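Local atomic coordinates of heat shock protein, putative (Plasmodium falciparum, PDB entry 1Y6Z), a protein that probably works as an Hsp90-family chaperone that uses ATP to help client proteins fold, and is represented here by its middle domain. Residues B[9-14]-B[38-43]; B[25-30]-B[72-77]; B[32-37]-B[51-56]; B[45-50]-B[99-104]; B[89-94]-B[127-132]. One frame throughout, in Å; residues are numbered along the deposited sequence.

Contact 1 (B[9-14]-B[38-43]); sequences QDEKSL and HFNVEG
The imidazole of H38 has E11 over one face and Q9 and L14 at its rim. The carboxylate oxygen OE2 of E11 sits 3.8 Å above the ring plane, offset toward the rim, with the two groups turned 76° apart. Near the plane of the ring, the backbone oxygen O of Q9 approaches CE1 of H38 at 3.4 Å, and CD1 of L14 lies 4.3 Å from ND1 of H38. None of these is a hydrogen bond; the ring nitrogens are held from elsewhere, ND1 by the hydroxyl of Y19 and NE2 by the backbone oxygen of W7. A histidine suits the place because its two nitrogens can bond to Y19 and W7 at once while a face remains for E11. H38 lies on strand 35-41, an edge strand of the mixed five-stranded sheet within this chain, while residues 9-14 form the loop leading into helix 16-27. E11 has CG between its backbone N and carbonyl carbon (chi1 52°), and a second bend at chi2 turns the chain toward the strand. Its CB comes within 3.8 Å of ND1 of H38. The nearby carboxylate, though not bonded to the ring, could favour positive charge on it.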
# COMPACT_ATOMS: atom_id res chain seq x y z
N GLN B 9 -14.45 22.05 6.55
CA GLN B 9 -13.42 22.99 6.17
C GLN B 9 -12.32 22.29 5.33
O GLN B 9 -12.07 21.09 5.46
CB GLN B 9 -12.82 23.62 7.44
CG GLN B 9 -13.86 24.10 8.47
CD GLN B 9 -13.27 24.96 9.58
OE1 GLN B 9 -12.53 25.91 9.32
NE2 GLN B 9 -13.59 24.63 10.84
N ASP B 10 -11.67 23.04 4.45
CA ASP B 10 -10.58 22.46 3.64
C ASP B 10 -9.35 22.33 4.52
O ASP B 10 -8.96 23.27 5.19
CB ASP B 10 -10.27 23.34 2.45
CG ASP B 10 -9.74 24.69 2.88
OD1 ASP B 10 -10.16 25.16 3.98
OD2 ASP B 10 -8.90 25.28 2.13
N GLU B 11 -8.70 21.17 4.51
CA GLU B 11 -7.53 20.97 5.33
C GLU B 11 -6.46 22.07 5.17
O GLU B 11 -5.69 22.30 6.09
CB GLU B 11 -6.93 19.58 5.11
CG GLU B 11 -6.66 19.23 3.62
CD GLU B 11 -7.91 19.16 2.78
OE1 GLU B 11 -7.79 19.43 1.55
OE2 GLU B 11 -8.99 18.82 3.33
N LYS B 12 -6.47 22.78 4.03
CA LYS B 12 -5.38 23.68 3.65
C LYS B 12 -5.23 24.90 4.51
O LYS B 12 -4.15 25.43 4.62
CB LYS B 12 -5.45 24.07 2.18
CG LYS B 12 -4.94 22.98 1.25
CD LYS B 12 -5.68 23.00 -0.07
CE LYS B 12 -6.83 21.99 -0.12
NZ LYS B 12 -7.76 22.31 -1.26
N SER B 13 -6.32 25.38 5.11
CA SER B 13 -6.24 26.54 5.96
C SER B 13 -5.94 26.15 7.43
O SER B 13 -5.36 26.95 8.17
CB SER B 13 -7.54 27.34 5.91
OG SER B 13 -7.27 28.69 6.30
N LEU B 14 -6.31 24.92 7.80
CA LEU B 14 -6.16 24.36 9.16
C LEU B 14 -4.72 24.11 9.62
O LEU B 14 -3.89 23.64 8.86
CB LEU B 14 -6.98 23.04 9.25
CG LEU B 14 -8.46 23.15 8.80
CD1 LEU B 14 -9.23 21.79 8.71
CD2 LEU B 14 -9.16 24.11 9.68
N HIS B 38 -7.08 13.60 7.57
CA HIS B 38 -8.39 14.18 7.25
C HIS B 38 -8.57 13.86 5.76
O HIS B 38 -7.73 14.24 4.95
CB HIS B 38 -8.32 15.67 7.50
CG HIS B 38 -9.58 16.42 7.14
ND1 HIS B 38 -9.64 17.79 7.14
CD2 HIS B 38 -10.81 15.99 6.79
CE1 HIS B 38 -10.85 18.18 6.79
NE2 HIS B 38 -11.59 17.11 6.59
N PHE B 39 -9.61 13.10 5.44
CA PHE B 39 -9.90 12.84 4.04
C PHE B 39 -11.35 13.04 3.71
O PHE B 39 -12.24 13.00 4.56
CB PHE B 39 -9.36 11.45 3.64
CG PHE B 39 -10.00 10.31 4.33
CD1 PHE B 39 -10.93 9.50 3.65
CD2 PHE B 39 -9.67 9.99 5.65
CE1 PHE B 39 -11.52 8.42 4.25
CE2 PHE B 39 -10.28 8.88 6.28
CZ PHE B 39 -11.19 8.08 5.57
N ASN B 40 -11.59 13.22 2.42
CA ASN B 40 -12.95 13.47 1.92
C ASN B 40 -13.11 12.60 0.71
O ASN B 40 -12.17 12.50 -0.11
CB ASN B 40 -13.10 14.93 1.55
CG ASN B 40 -12.89 15.87 2.74
OD1 ASN B 40 -13.56 15.77 3.77
ND2 ASN B 40 -11.95 16.81 2.58
N VAL B 41 -14.23 11.90 0.64
CA VAL B 41 -14.56 11.14 -0.54
C VAL B 41 -15.76 11.77 -1.24
O VAL B 41 -16.75 12.08 -0.59
CB VAL B 41 -14.82 9.68 -0.20
CG1 VAL B 41 -15.05 8.89 -1.46
CG2 VAL B 41 -13.62 9.11 0.55
N GLU B 42 -15.66 11.96 -2.56
CA GLU B 42 -16.68 12.68 -3.35
C GLU B 42 -17.28 11.76 -4.43
O GLU B 42 -16.54 11.20 -5.22
CB GLU B 42 -16.07 13.93 -3.99
CG GLU B 42 -15.02 14.66 -3.10
CD GLU B 42 -13.59 14.08 -3.15
OE1 GLU B 42 -12.66 14.75 -2.64
OE2 GLU B 42 -13.38 12.96 -3.69
N GLY B 43 -18.60 11.56 -4.43
CA GLY B 43 -19.27 10.71 -5.44
C GLY B 43 -20.61 10.21 -4.94
O GLY B 43 -21.43 11.00 -4.47

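Contact 2 (B[25-30]-B[72-77]); sequences NTFKAY and GIRLYV
T26 sets its methyl CG2 opposite the backbone N and beside its own carbonyl carbon, while R74 bends at chi3 (63°), and together these torsions bring CG2 of T26 to 3.6 Å from CD of R74. The same methyl lies 4.0 Å above the ring of F27, over its centre, so it is shared between the arginine chain and the neighbouring phenyl. Threonine fits because its two branches do different work: OG1 bonds back to the carbonyl of F22 in the helix, and CG2 meets the apolar part of the arginine. F27 and R74 run alongside each other head to tail, ring and guanidinium planes 83° apart, with CE2 of F27 3.8 Å from CD of R74. CE2 of F27 also approaches the backbone oxygen O of G72 at 3.3 Å; G72 has positive phi, which glycine tolerates easily. The bend in R74 carries NE to the hydroxyl OH of Y76 at 2.9 Å, tilted 17° from the guanidinium plane, and NH2 adds a weak second bond to the same oxygen. This fixes the rotation of the head group, which also makes a cation-pi contact with F81. The contact lays the C-terminal end of helix 16-27 against strand 73-77, which in the five-stranded sheet lies between strands 98-103 and 80-83; F27 reaches on to R98.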
# COMPACT_ATOMS: atom_id res chain seq x y z
N ASN B 25 -11.17 18.40 22.37
CA ASN B 25 -12.51 18.84 22.73
C ASN B 25 -13.57 17.79 22.51
O ASN B 25 -14.44 17.58 23.35
CB ASN B 25 -12.83 20.15 22.02
CG ASN B 25 -11.93 21.29 22.47
OD1 ASN B 25 -11.38 21.29 23.60
ND2 ASN B 25 -11.76 22.28 21.59
N THR B 26 -13.48 17.10 21.37
CA THR B 26 -14.44 16.13 20.99
C THR B 26 -14.40 14.81 21.78
O THR B 26 -15.45 14.30 22.17
CB THR B 26 -14.36 15.81 19.49
OG1 THR B 26 -14.51 17.03 18.76
CG2 THR B 26 -15.49 14.88 19.12
N PHE B 27 -13.21 14.27 21.97
CA PHE B 27 -13.05 12.96 22.60
C PHE B 27 -12.64 13.12 24.04
O PHE B 27 -12.35 12.13 24.71
CB PHE B 27 -12.02 12.14 21.81
CG PHE B 27 -12.46 11.88 20.40
CD1 PHE B 27 -11.97 12.66 19.36
CD2 PHE B 27 -13.43 10.90 20.13
CE1 PHE B 27 -12.42 12.47 18.02
CE2 PHE B 27 -13.87 10.67 18.79
CZ PHE B 27 -13.36 11.46 17.74
N LYS B 28 -12.58 14.38 24.49
CA LYS B 28 -12.33 14.67 25.90
C LYS B 28 -11.08 13.93 26.34
O LYS B 28 -11.06 13.20 27.34
CB LYS B 28 -13.57 14.27 26.70
CG LYS B 28 -14.79 15.11 26.32
CD LYS B 28 -16.10 14.49 26.73
CE LYS B 28 -17.29 15.40 26.40
NZ LYS B 28 -17.78 15.22 25.00
N ALA B 29 -10.03 14.11 25.55
CA ALA B 29 -8.77 13.44 25.70
C ALA B 29 -7.79 14.52 26.08
O ALA B 29 -7.99 15.69 25.79
CB ALA B 29 -8.36 12.78 24.36
N TYR B 30 -6.75 14.15 26.79
CA TYR B 30 -5.81 15.16 27.30
C TYR B 30 -4.54 15.22 26.44
O TYR B 30 -4.10 16.32 26.02
CB TYR B 30 -5.52 14.87 28.78
CG TYR B 30 -6.73 15.17 29.61
CD1 TYR B 30 -7.64 14.15 29.98
CD2 TYR B 30 -7.03 16.50 29.95
CE1 TYR B 30 -8.80 14.45 30.70
CE2 TYR B 30 -8.16 16.80 30.67
CZ TYR B 30 -9.03 15.78 31.05
OH TYR B 30 -10.13 16.12 31.80
N GLY B 72 -15.37 5.10 20.11
CA GLY B 72 -14.27 5.51 19.25
C GLY B 72 -14.54 6.40 18.08
O GLY B 72 -14.01 7.51 18.00
N ILE B 73 -15.31 5.90 17.13
CA ILE B 73 -15.65 6.67 15.96
C ILE B 73 -17.10 7.20 16.00
O ILE B 73 -18.07 6.45 16.16
CB ILE B 73 -15.36 5.88 14.68
CG1 ILE B 73 -13.85 5.48 14.66
CG2 ILE B 73 -15.71 6.68 13.49
CD1 ILE B 73 -13.45 4.85 13.35
N ARG B 74 -17.20 8.51 15.88
CA ARG B 74 -18.49 9.23 15.94
C ARG B 74 -19.04 9.39 14.52
O ARG B 74 -18.37 9.96 13.64
CB ARG B 74 -18.26 10.60 16.54
CG ARG B 74 -17.79 10.59 17.99
CD ARG B 74 -17.40 11.97 18.35
NE ARG B 74 -18.56 12.86 18.28
CZ ARG B 74 -19.37 13.10 19.31
NH1 ARG B 74 -19.16 12.50 20.47
NH2 ARG B 74 -20.40 13.93 19.19
N LEU B 75 -20.25 8.87 14.30
CA LEU B 75 -20.93 9.04 13.06
C LEU B 75 -21.83 10.31 13.06
O LEU B 75 -22.62 10.55 13.98
CB LEU B 75 -21.78 7.82 12.73
CG LEU B 75 -22.74 8.11 11.56
CD1 LEU B 75 -22.09 7.96 10.19
CD2 LEU B 75 -24.02 7.26 11.64
N TYR B 76 -21.70 11.07 11.98
CA TYR B 76 -22.55 12.22 11.72
C TYR B 76 -23.22 11.88 10.38
O TYR B 76 -22.64 11.18 9.52
CB TYR B 76 -21.71 13.51 11.62
CG TYR B 76 -21.02 13.96 12.91
CD1 TYR B 76 -19.83 13.37 13.30
CD2 TYR B 76 -21.58 14.95 13.76
CE1 TYR B 76 -19.19 13.72 14.43
CE2 TYR B 76 -20.92 15.33 14.95
CZ TYR B 76 -19.71 14.70 15.25
OH TYR B 76 -18.97 14.99 16.38
N VAL B 77 -24.47 12.30 10.23
CA VAL B 77 -25.13 12.30 8.92
C VAL B 77 -25.52 13.76 8.72
O VAL B 77 -25.97 14.42 9.65
CB VAL B 77 -26.37 11.33 8.87
CG1 VAL B 77 -27.00 11.32 7.50
CG2 VAL B 77 -25.94 9.91 9.20

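Contact 3 (B[32-37]-B[51-56]); sequences DPLAYV and LYIPGS
Four backbone hydrogen bonds join residues 34-37 to 51-53. V37 and L51 form a hydrogen-bonded antiparallel pair, with N of V37 3.0 Å from O of L51 and the return bond from N of L51 to O of V37 at 2.9 Å. N of I53 donates to O of A35, lying 36° out of the carbonyl plane. The amide of L34, just before strand 35-41, reaches O of I53 at 2.8 Å with an N-H...O angle of 141°, less straight than the other three. The backbone N of A35 is buried by the contact without a partner in the model.

Y36 and Y52 form the non-hydrogen-bonded pair. CB of Y36 lies 3.6 Å from CD2 of Y52, but CG of Y36, between the backbone N and carbonyl carbon (chi1 65°), carries the ring off Y52 to stack on Y19. P33 lies alongside Y52, pointing the same way, with its CG 3.5 Å from CD2 of the tyrosine: a rigid, flat-sided proline suits an aromatic neighbour. On the other face, I53, L51, A35 and V37 supply aliphatic surface. L34 forks over the P54-G55 backbone, CD2 near O of P54 and CD1 3.7 Å from CA of G55. G55 passes so close to O of D32 that a side chain would clash with it.

Residues 35-41 and 47-53 form a beta hairpin at one edge of the domain's mixed sheet; Y36 and Y52 face helix 16-27, L51 and I53 face helix 121-141, an alpha-beta-alpha arrangement.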
# COMPACT_ATOMS: atom_id res chain seq x y z
N ASP B 32 -1.98 14.76 23.29
CA ASP B 32 -2.01 14.98 21.83
C ASP B 32 -2.05 13.65 21.08
O ASP B 32 -1.42 12.70 21.48
CB ASP B 32 -0.79 15.73 21.42
CG ASP B 32 -0.89 17.26 21.73
OD1 ASP B 32 -1.93 17.74 22.22
OD2 ASP B 32 0.04 17.98 21.36
N PRO B 33 -2.74 13.62 19.93
CA PRO B 33 -2.64 12.39 19.17
C PRO B 33 -1.28 12.17 18.57
O PRO B 33 -0.49 13.13 18.35
CB PRO B 33 -3.73 12.54 18.06
CG PRO B 33 -4.05 13.98 18.00
CD PRO B 33 -3.60 14.64 19.30
N LEU B 34 -0.97 10.92 18.31
CA LEU B 34 0.26 10.56 17.70
C LEU B 34 0.28 10.91 16.21
O LEU B 34 1.35 11.24 15.66
CB LEU B 34 0.51 9.07 17.90
CG LEU B 34 1.46 8.65 19.04
CD1 LEU B 34 1.55 9.63 20.20
CD2 LEU B 34 1.23 7.17 19.44
N ALA B 35 -0.90 10.79 15.60
CA ALA B 35 -1.05 11.12 14.19
C ALA B 35 -2.54 11.34 13.85
O ALA B 35 -3.46 11.01 14.64
CB ALA B 35 -0.49 10.02 13.36
N TYR B 36 -2.79 11.89 12.67
CA TYR B 36 -4.14 12.03 12.17
C TYR B 36 -4.11 12.10 10.65
O TYR B 36 -3.07 12.43 10.08
CB TYR B 36 -4.84 13.30 12.69
CG TYR B 36 -4.22 14.59 12.24
CD1 TYR B 36 -4.72 15.28 11.12
CD2 TYR B 36 -3.16 15.15 12.94
CE1 TYR B 36 -4.14 16.48 10.71
CE2 TYR B 36 -2.56 16.37 12.52
CZ TYR B 36 -3.07 17.01 11.41
OH TYR B 36 -2.47 18.18 11.01
N VAL B 37 -5.28 11.84 10.05
CA VAL B 37 -5.48 12.11 8.61
C VAL B 37 -6.93 12.59 8.43
O VAL B 37 -7.85 12.05 9.06
CB VAL B 37 -5.16 10.84 7.73
CG1 VAL B 37 -5.91 9.66 8.20
CG2 VAL B 37 -5.39 11.13 6.24
N LEU B 51 -9.38 10.89 11.21
CA LEU B 51 -9.11 9.72 11.99
C LEU B 51 -7.83 10.06 12.77
O LEU B 51 -6.96 10.65 12.22
CB LEU B 51 -8.79 8.56 11.05
CG LEU B 51 -9.97 8.00 10.18
CD1 LEU B 51 -9.32 6.78 9.37
CD2 LEU B 51 -11.05 7.53 11.09
N TYR B 52 -7.79 9.73 14.06
CA TYR B 52 -6.69 10.04 14.96
C TYR B 52 -6.19 8.73 15.59
O TYR B 52 -6.97 7.88 15.98
CB TYR B 52 -7.19 10.89 16.11
CG TYR B 52 -7.61 12.31 15.71
CD1 TYR B 52 -8.92 12.59 15.34
CD2 TYR B 52 -6.68 13.35 15.74
CE1 TYR B 52 -9.34 13.91 15.00
CE2 TYR B 52 -7.06 14.63 15.38
CZ TYR B 52 -8.38 14.91 15.01
OH TYR B 52 -8.76 16.23 14.73
N ILE B 53 -4.88 8.63 15.76
CA ILE B 53 -4.25 7.67 16.62
C ILE B 53 -4.02 8.41 17.92
O ILE B 53 -3.33 9.45 17.95
CB ILE B 53 -2.93 7.20 16.04
CG1 ILE B 53 -3.20 6.43 14.75
CG2 ILE B 53 -2.15 6.30 17.05
CD1 ILE B 53 -1.90 5.95 14.11
N PRO B 54 -4.63 7.92 18.99
CA PRO B 54 -4.51 8.59 20.29
C PRO B 54 -3.07 8.61 20.78
O PRO B 54 -2.29 7.76 20.38
CB PRO B 54 -5.40 7.72 21.23
CG PRO B 54 -6.43 7.19 20.28
CD PRO B 54 -5.56 6.78 19.09
N GLY B 55 -2.74 9.56 21.66
CA GLY B 55 -1.43 9.59 22.33
C GLY B 55 -1.15 8.51 23.37
O GLY B 55 0.03 8.28 23.72
N SER B 56 -2.22 7.90 23.90
CA SER B 56 -2.13 6.94 24.96
C SER B 56 -3.37 6.07 24.88
O SER B 56 -4.32 6.40 24.16
CB SER B 56 -2.01 7.61 26.35
OG SER B 56 -3.15 8.39 26.64

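Contact 4 (B[45-50]-B[99-104]); sequences ISFNSI and GIVDSE
S46 opens the pairing of two antiparallel neighbours in the mixed sheet of this Hsp90 middle domain, strands 47-53 and 98-103. Its O accepts the amide of E104 at 3.1 Å with a nearly straight N-H...O angle of 172°, and its CB packs against CB of E104; OG of S46 turns instead to the carbonyl of V41.

F47 faces S103 in a non-hydrogen-bonded pair. Its CG stands between the backbone N and carbonyl carbon (chi1 73°), which leads the ring away from strand 98-103, and CD1 of F47 stays 4.1 Å from CG1 of V101. A large aromatic suits this face, which helix 121-141 covers through I124 and R127.

N48 and D102 form a hydrogen-bonded pair: N of N48 bonds to O of D102, and N of D102 to O of N48, both at 2.9 Å. The side chains run alongside each other, pointing the same way with planes 65° apart. The carboxylate of D102 is held elsewhere, by the indole N-H of W7 and the backbone amide of R79.

S49, paired with V101, lies on the F47 face. Serine suits the place because its OG donates to O of I100 at 2.8 Å, and it is small enough for F39 to lie against it.

I50 pairs with I100, and the two aliphatic chains turn toward the N-terminal loop, I50 to I6 and I100 to W7. N of I50 adds a second bond to O of I100 at 3.2 Å. In return N of I100 reaches O of I50 at 2.9 Å, nearly along the C=O axis; beside it, CA of G99 lies 3.1 Å from O of I50, where a CB would collide.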
# COMPACT_ATOMS: atom_id res chain seq x y z
N ILE B 45 -21.56 7.80 -2.14
CA ILE B 45 -20.07 7.78 -2.00
C ILE B 45 -19.54 8.90 -1.08
O ILE B 45 -18.48 8.75 -0.46
CB ILE B 45 -19.15 7.30 -3.20
CG1 ILE B 45 -18.53 5.94 -2.82
CG2 ILE B 45 -18.00 8.26 -3.47
CD1 ILE B 45 -18.27 5.02 -3.96
N SER B 46 -20.31 9.97 -0.93
CA SER B 46 -19.81 11.16 -0.29
C SER B 46 -19.72 11.09 1.25
O SER B 46 -20.73 10.89 1.95
CB SER B 46 -20.59 12.37 -0.74
OG SER B 46 -19.69 13.30 -1.30
N PHE B 47 -18.49 11.27 1.75
CA PHE B 47 -18.28 11.39 3.21
C PHE B 47 -16.95 12.11 3.49
O PHE B 47 -16.06 12.19 2.60
CB PHE B 47 -18.41 10.03 3.92
CG PHE B 47 -17.25 9.08 3.68
CD1 PHE B 47 -16.08 9.16 4.46
CD2 PHE B 47 -17.32 8.12 2.69
CE1 PHE B 47 -15.01 8.30 4.23
CE2 PHE B 47 -16.23 7.24 2.44
CZ PHE B 47 -15.09 7.32 3.23
N ASN B 48 -16.85 12.66 4.69
CA ASN B 48 -15.64 13.28 5.23
C ASN B 48 -15.17 12.44 6.41
O ASN B 48 -15.97 11.85 7.09
CB ASN B 48 -15.96 14.66 5.77
CG ASN B 48 -16.69 15.51 4.78
OD1 ASN B 48 -16.09 16.04 3.83
ND2 ASN B 48 -17.99 15.72 5.02
N SER B 49 -13.86 12.38 6.66
CA SER B 49 -13.43 11.66 7.84
C SER B 49 -12.19 12.31 8.39
O SER B 49 -11.41 12.87 7.65
CB SER B 49 -13.19 10.17 7.59
OG SER B 49 -12.99 9.41 8.80
N ILE B 50 -12.09 12.33 9.71
CA ILE B 50 -10.78 12.67 10.32
C ILE B 50 -10.55 11.53 11.28
O ILE B 50 -11.45 11.23 12.08
CB ILE B 50 -10.77 14.02 11.12
CG1 ILE B 50 -11.35 15.18 10.31
CG2 ILE B 50 -9.30 14.29 11.60
CD1 ILE B 50 -11.43 16.51 11.07
N GLY B 99 -12.16 9.12 15.96
CA GLY B 99 -12.35 9.88 14.74
C GLY B 99 -13.82 10.17 14.44
O GLY B 99 -14.71 9.84 15.24
N ILE B 100 -14.04 10.80 13.30
CA ILE B 100 -15.37 11.14 12.90
C ILE B 100 -15.58 10.67 11.47
O ILE B 100 -14.65 10.64 10.67
CB ILE B 100 -15.69 12.68 13.10
CG1 ILE B 100 -15.07 13.54 12.00
CG2 ILE B 100 -15.26 13.21 14.56
CD1 ILE B 100 -15.97 13.69 10.71
N VAL B 101 -16.82 10.34 11.16
CA VAL B 101 -17.24 10.18 9.76
C VAL B 101 -18.50 11.04 9.58
O VAL B 101 -19.44 10.92 10.38
CB VAL B 101 -17.61 8.72 9.44
CG1 VAL B 101 -18.10 8.61 7.96
CG2 VAL B 101 -16.45 7.78 9.69
N ASP B 102 -18.52 11.90 8.57
CA ASP B 102 -19.77 12.59 8.22
C ASP B 102 -20.19 12.20 6.83
O ASP B 102 -19.53 12.57 5.86
CB ASP B 102 -19.60 14.09 8.29
CG ASP B 102 -20.93 14.86 8.15
OD1 ASP B 102 -20.89 16.08 8.30
OD2 ASP B 102 -21.98 14.25 7.91
N SER B 103 -21.30 11.46 6.77
CA SER B 103 -21.89 10.92 5.55
C SER B 103 -23.01 11.80 5.00
O SER B 103 -23.79 12.39 5.76
CB SER B 103 -22.44 9.53 5.85
OG SER B 103 -22.57 8.77 4.65
N GLU B 104 -23.11 11.88 3.68
CA GLU B 104 -24.25 12.54 3.02
C GLU B 104 -25.54 11.69 3.05
O GLU B 104 -26.65 12.23 2.96
CB GLU B 104 -23.88 12.87 1.56
CG GLU B 104 -24.74 13.96 0.92
CD GLU B 104 -24.51 15.32 1.56
OE1 GLU B 104 -25.44 15.80 2.25
OE2 GLU B 104 -23.41 15.90 1.37

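Contact 5 (B[89-94]-B[127-132]); sequences SIPRWL and RIVLKS
V129 provides the tight part of this contact, its CG2 lying 3.7 Å from CD of P91 and 3.9 Å from CD1 of L94. With CG1 opposite the backbone N (chi1 175°), the valine sets both methyls toward L94, and its beta-branched shape fills the angle between the proline ring and the leucine. L94 forks: CD1 goes to V129 and CD2 to CB of S132, 4.0 Å away, while its CG lies over the ring face of W93, whose NE1 bonds to D165. Serine is small enough for a helix face pressed against this loop, and OG of S132 bonds to O of I128 at 2.8 Å. That carbonyl also accepts the amide of S132, from the opposite face of its plane. Packing is looser at I90, whose CD1 is 4.4 Å from CG2 of I128. On the outer sides, R92 turns away to a salt bridge with E164, L130 is exposed, and R127 and K131 make salt bridges to E195 and E141 of the second subunit. The loop before strand 98-103 thus packs its apolar side chains on helix 121-141, the helix that lies against the mixed sheet of this alpha/beta domain, I128 touching L51.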
# COMPACT_ATOMS: atom_id res chain seq x y z
N SER B 89 -18.61 -1.75 13.43
CA SER B 89 -18.59 -2.33 12.11
C SER B 89 -17.18 -2.41 11.47
O SER B 89 -17.01 -3.03 10.40
CB SER B 89 -19.61 -1.60 11.22
OG SER B 89 -19.30 -0.21 11.14
N ILE B 90 -16.17 -1.78 12.09
CA ILE B 90 -14.82 -1.87 11.52
C ILE B 90 -14.08 -3.02 12.22
O ILE B 90 -14.53 -3.43 13.29
CB ILE B 90 -14.05 -0.47 11.47
CG1 ILE B 90 -13.46 -0.08 12.82
CG2 ILE B 90 -14.99 0.66 11.03
CD1 ILE B 90 -12.42 1.08 12.70
N PRO B 91 -12.98 -3.56 11.63
CA PRO B 91 -12.27 -4.66 12.30
C PRO B 91 -11.93 -4.26 13.72
O PRO B 91 -11.59 -3.12 13.97
CB PRO B 91 -10.99 -4.80 11.49
CG PRO B 91 -11.51 -4.45 10.07
CD PRO B 91 -12.37 -3.23 10.34
N ARG B 92 -12.08 -5.17 14.66
CA ARG B 92 -11.89 -4.72 16.05
C ARG B 92 -10.44 -4.42 16.38
O ARG B 92 -10.14 -3.74 17.40
CB ARG B 92 -12.44 -5.75 17.03
CG ARG B 92 -11.56 -6.99 17.21
CD ARG B 92 -12.18 -7.94 18.29
NE ARG B 92 -11.31 -9.09 18.53
CZ ARG B 92 -11.41 -9.92 19.58
NH1 ARG B 92 -12.37 -9.75 20.48
NH2 ARG B 92 -10.58 -10.92 19.72
N TRP B 93 -9.50 -4.87 15.54
CA TRP B 93 -8.11 -4.50 15.84
C TRP B 93 -7.91 -2.97 15.73
O TRP B 93 -6.96 -2.45 16.29
CB TRP B 93 -7.10 -5.27 15.00
CG TRP B 93 -7.04 -4.86 13.60
CD1 TRP B 93 -7.82 -5.33 12.60
CD2 TRP B 93 -6.17 -3.85 13.02
NE1 TRP B 93 -7.52 -4.68 11.43
CE2 TRP B 93 -6.46 -3.82 11.65
CE3 TRP B 93 -5.13 -3.03 13.53
CZ2 TRP B 93 -5.78 -2.94 10.74
CZ3 TRP B 93 -4.42 -2.19 12.62
CH2 TRP B 93 -4.78 -2.15 11.25
N LEU B 94 -8.82 -2.27 15.07
CA LEU B 94 -8.78 -0.81 14.96
C LEU B 94 -9.61 -0.03 15.97
O LEU B 94 -9.81 1.18 15.78
CB LEU B 94 -9.25 -0.40 13.56
CG LEU B 94 -8.15 -0.73 12.56
CD1 LEU B 94 -8.83 -0.68 11.22
CD2 LEU B 94 -6.98 0.32 12.68
N ARG B 127 -12.53 1.99 3.31
CA ARG B 127 -11.74 3.21 3.04
C ARG B 127 -11.06 3.63 4.35
O ARG B 127 -9.92 4.08 4.38
CB ARG B 127 -12.69 4.33 2.67
CG ARG B 127 -12.79 4.90 1.21
CD ARG B 127 -12.76 3.93 0.10
NE ARG B 127 -13.45 4.42 -1.14
CZ ARG B 127 -13.11 5.48 -1.88
NH1 ARG B 127 -13.80 5.76 -3.00
NH2 ARG B 127 -12.09 6.27 -1.54
N ILE B 128 -11.81 3.51 5.44
CA ILE B 128 -11.22 3.80 6.75
C ILE B 128 -10.03 2.90 7.06
O ILE B 128 -9.02 3.36 7.55
CB ILE B 128 -12.28 3.73 7.85
CG1 ILE B 128 -13.14 4.99 7.77
CG2 ILE B 128 -11.63 3.70 9.25
CD1 ILE B 128 -14.22 5.05 8.81
N VAL B 129 -10.15 1.59 6.83
CA VAL B 129 -9.07 0.67 7.17
C VAL B 129 -7.84 0.97 6.33
O VAL B 129 -6.71 1.01 6.82
CB VAL B 129 -9.54 -0.79 6.99
CG1 VAL B 129 -8.39 -1.79 7.22
CG2 VAL B 129 -10.72 -1.04 7.88
N LEU B 130 -8.05 1.18 5.04
CA LEU B 130 -6.96 1.57 4.20
C LEU B 130 -6.27 2.91 4.59
O LEU B 130 -5.03 2.97 4.57
CB LEU B 130 -7.33 1.44 2.72
CG LEU B 130 -7.76 -0.04 2.43
CD1 LEU B 130 -8.14 -0.31 0.94
CD2 LEU B 130 -6.78 -1.18 2.96
N LYS B 131 -7.03 3.95 4.97
CA LYS B 131 -6.43 5.23 5.39
C LYS B 131 -5.68 4.99 6.71
O LYS B 131 -4.64 5.62 6.94
CB LYS B 131 -7.49 6.34 5.59
CG LYS B 131 -8.00 6.90 4.27
CD LYS B 131 -7.02 7.84 3.67
CE LYS B 131 -7.59 8.39 2.35
NZ LYS B 131 -6.55 9.10 1.60
N SER B 132 -6.21 4.11 7.56
CA SER B 132 -5.60 3.84 8.89
C SER B 132 -4.25 3.12 8.69
O SER B 132 -3.29 3.47 9.31
CB SER B 132 -6.52 2.93 9.73
OG SER B 132 -7.71 3.62 10.02

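From the N terminus, contact 1 first closes a loop, bringing the segment before helix 16-27 to strand 35-41. Contact 2 starts at the end of that helix and reaches strand 73-77, crossing contact 1, while contact 3, the hairpin, is nested inside the loop contact 2 closes and crosses contact 1. Contact 4 follows contact 1 in series and crosses contacts 2 and 3, carrying the sheet from strand 47-53 to strand 98-103. Contact 5 crosses contact 4 and adds helix 121-141. Contacts 1 to 4 thus share one sheet, and contact 5 meets it where L51 and V101 touch I128.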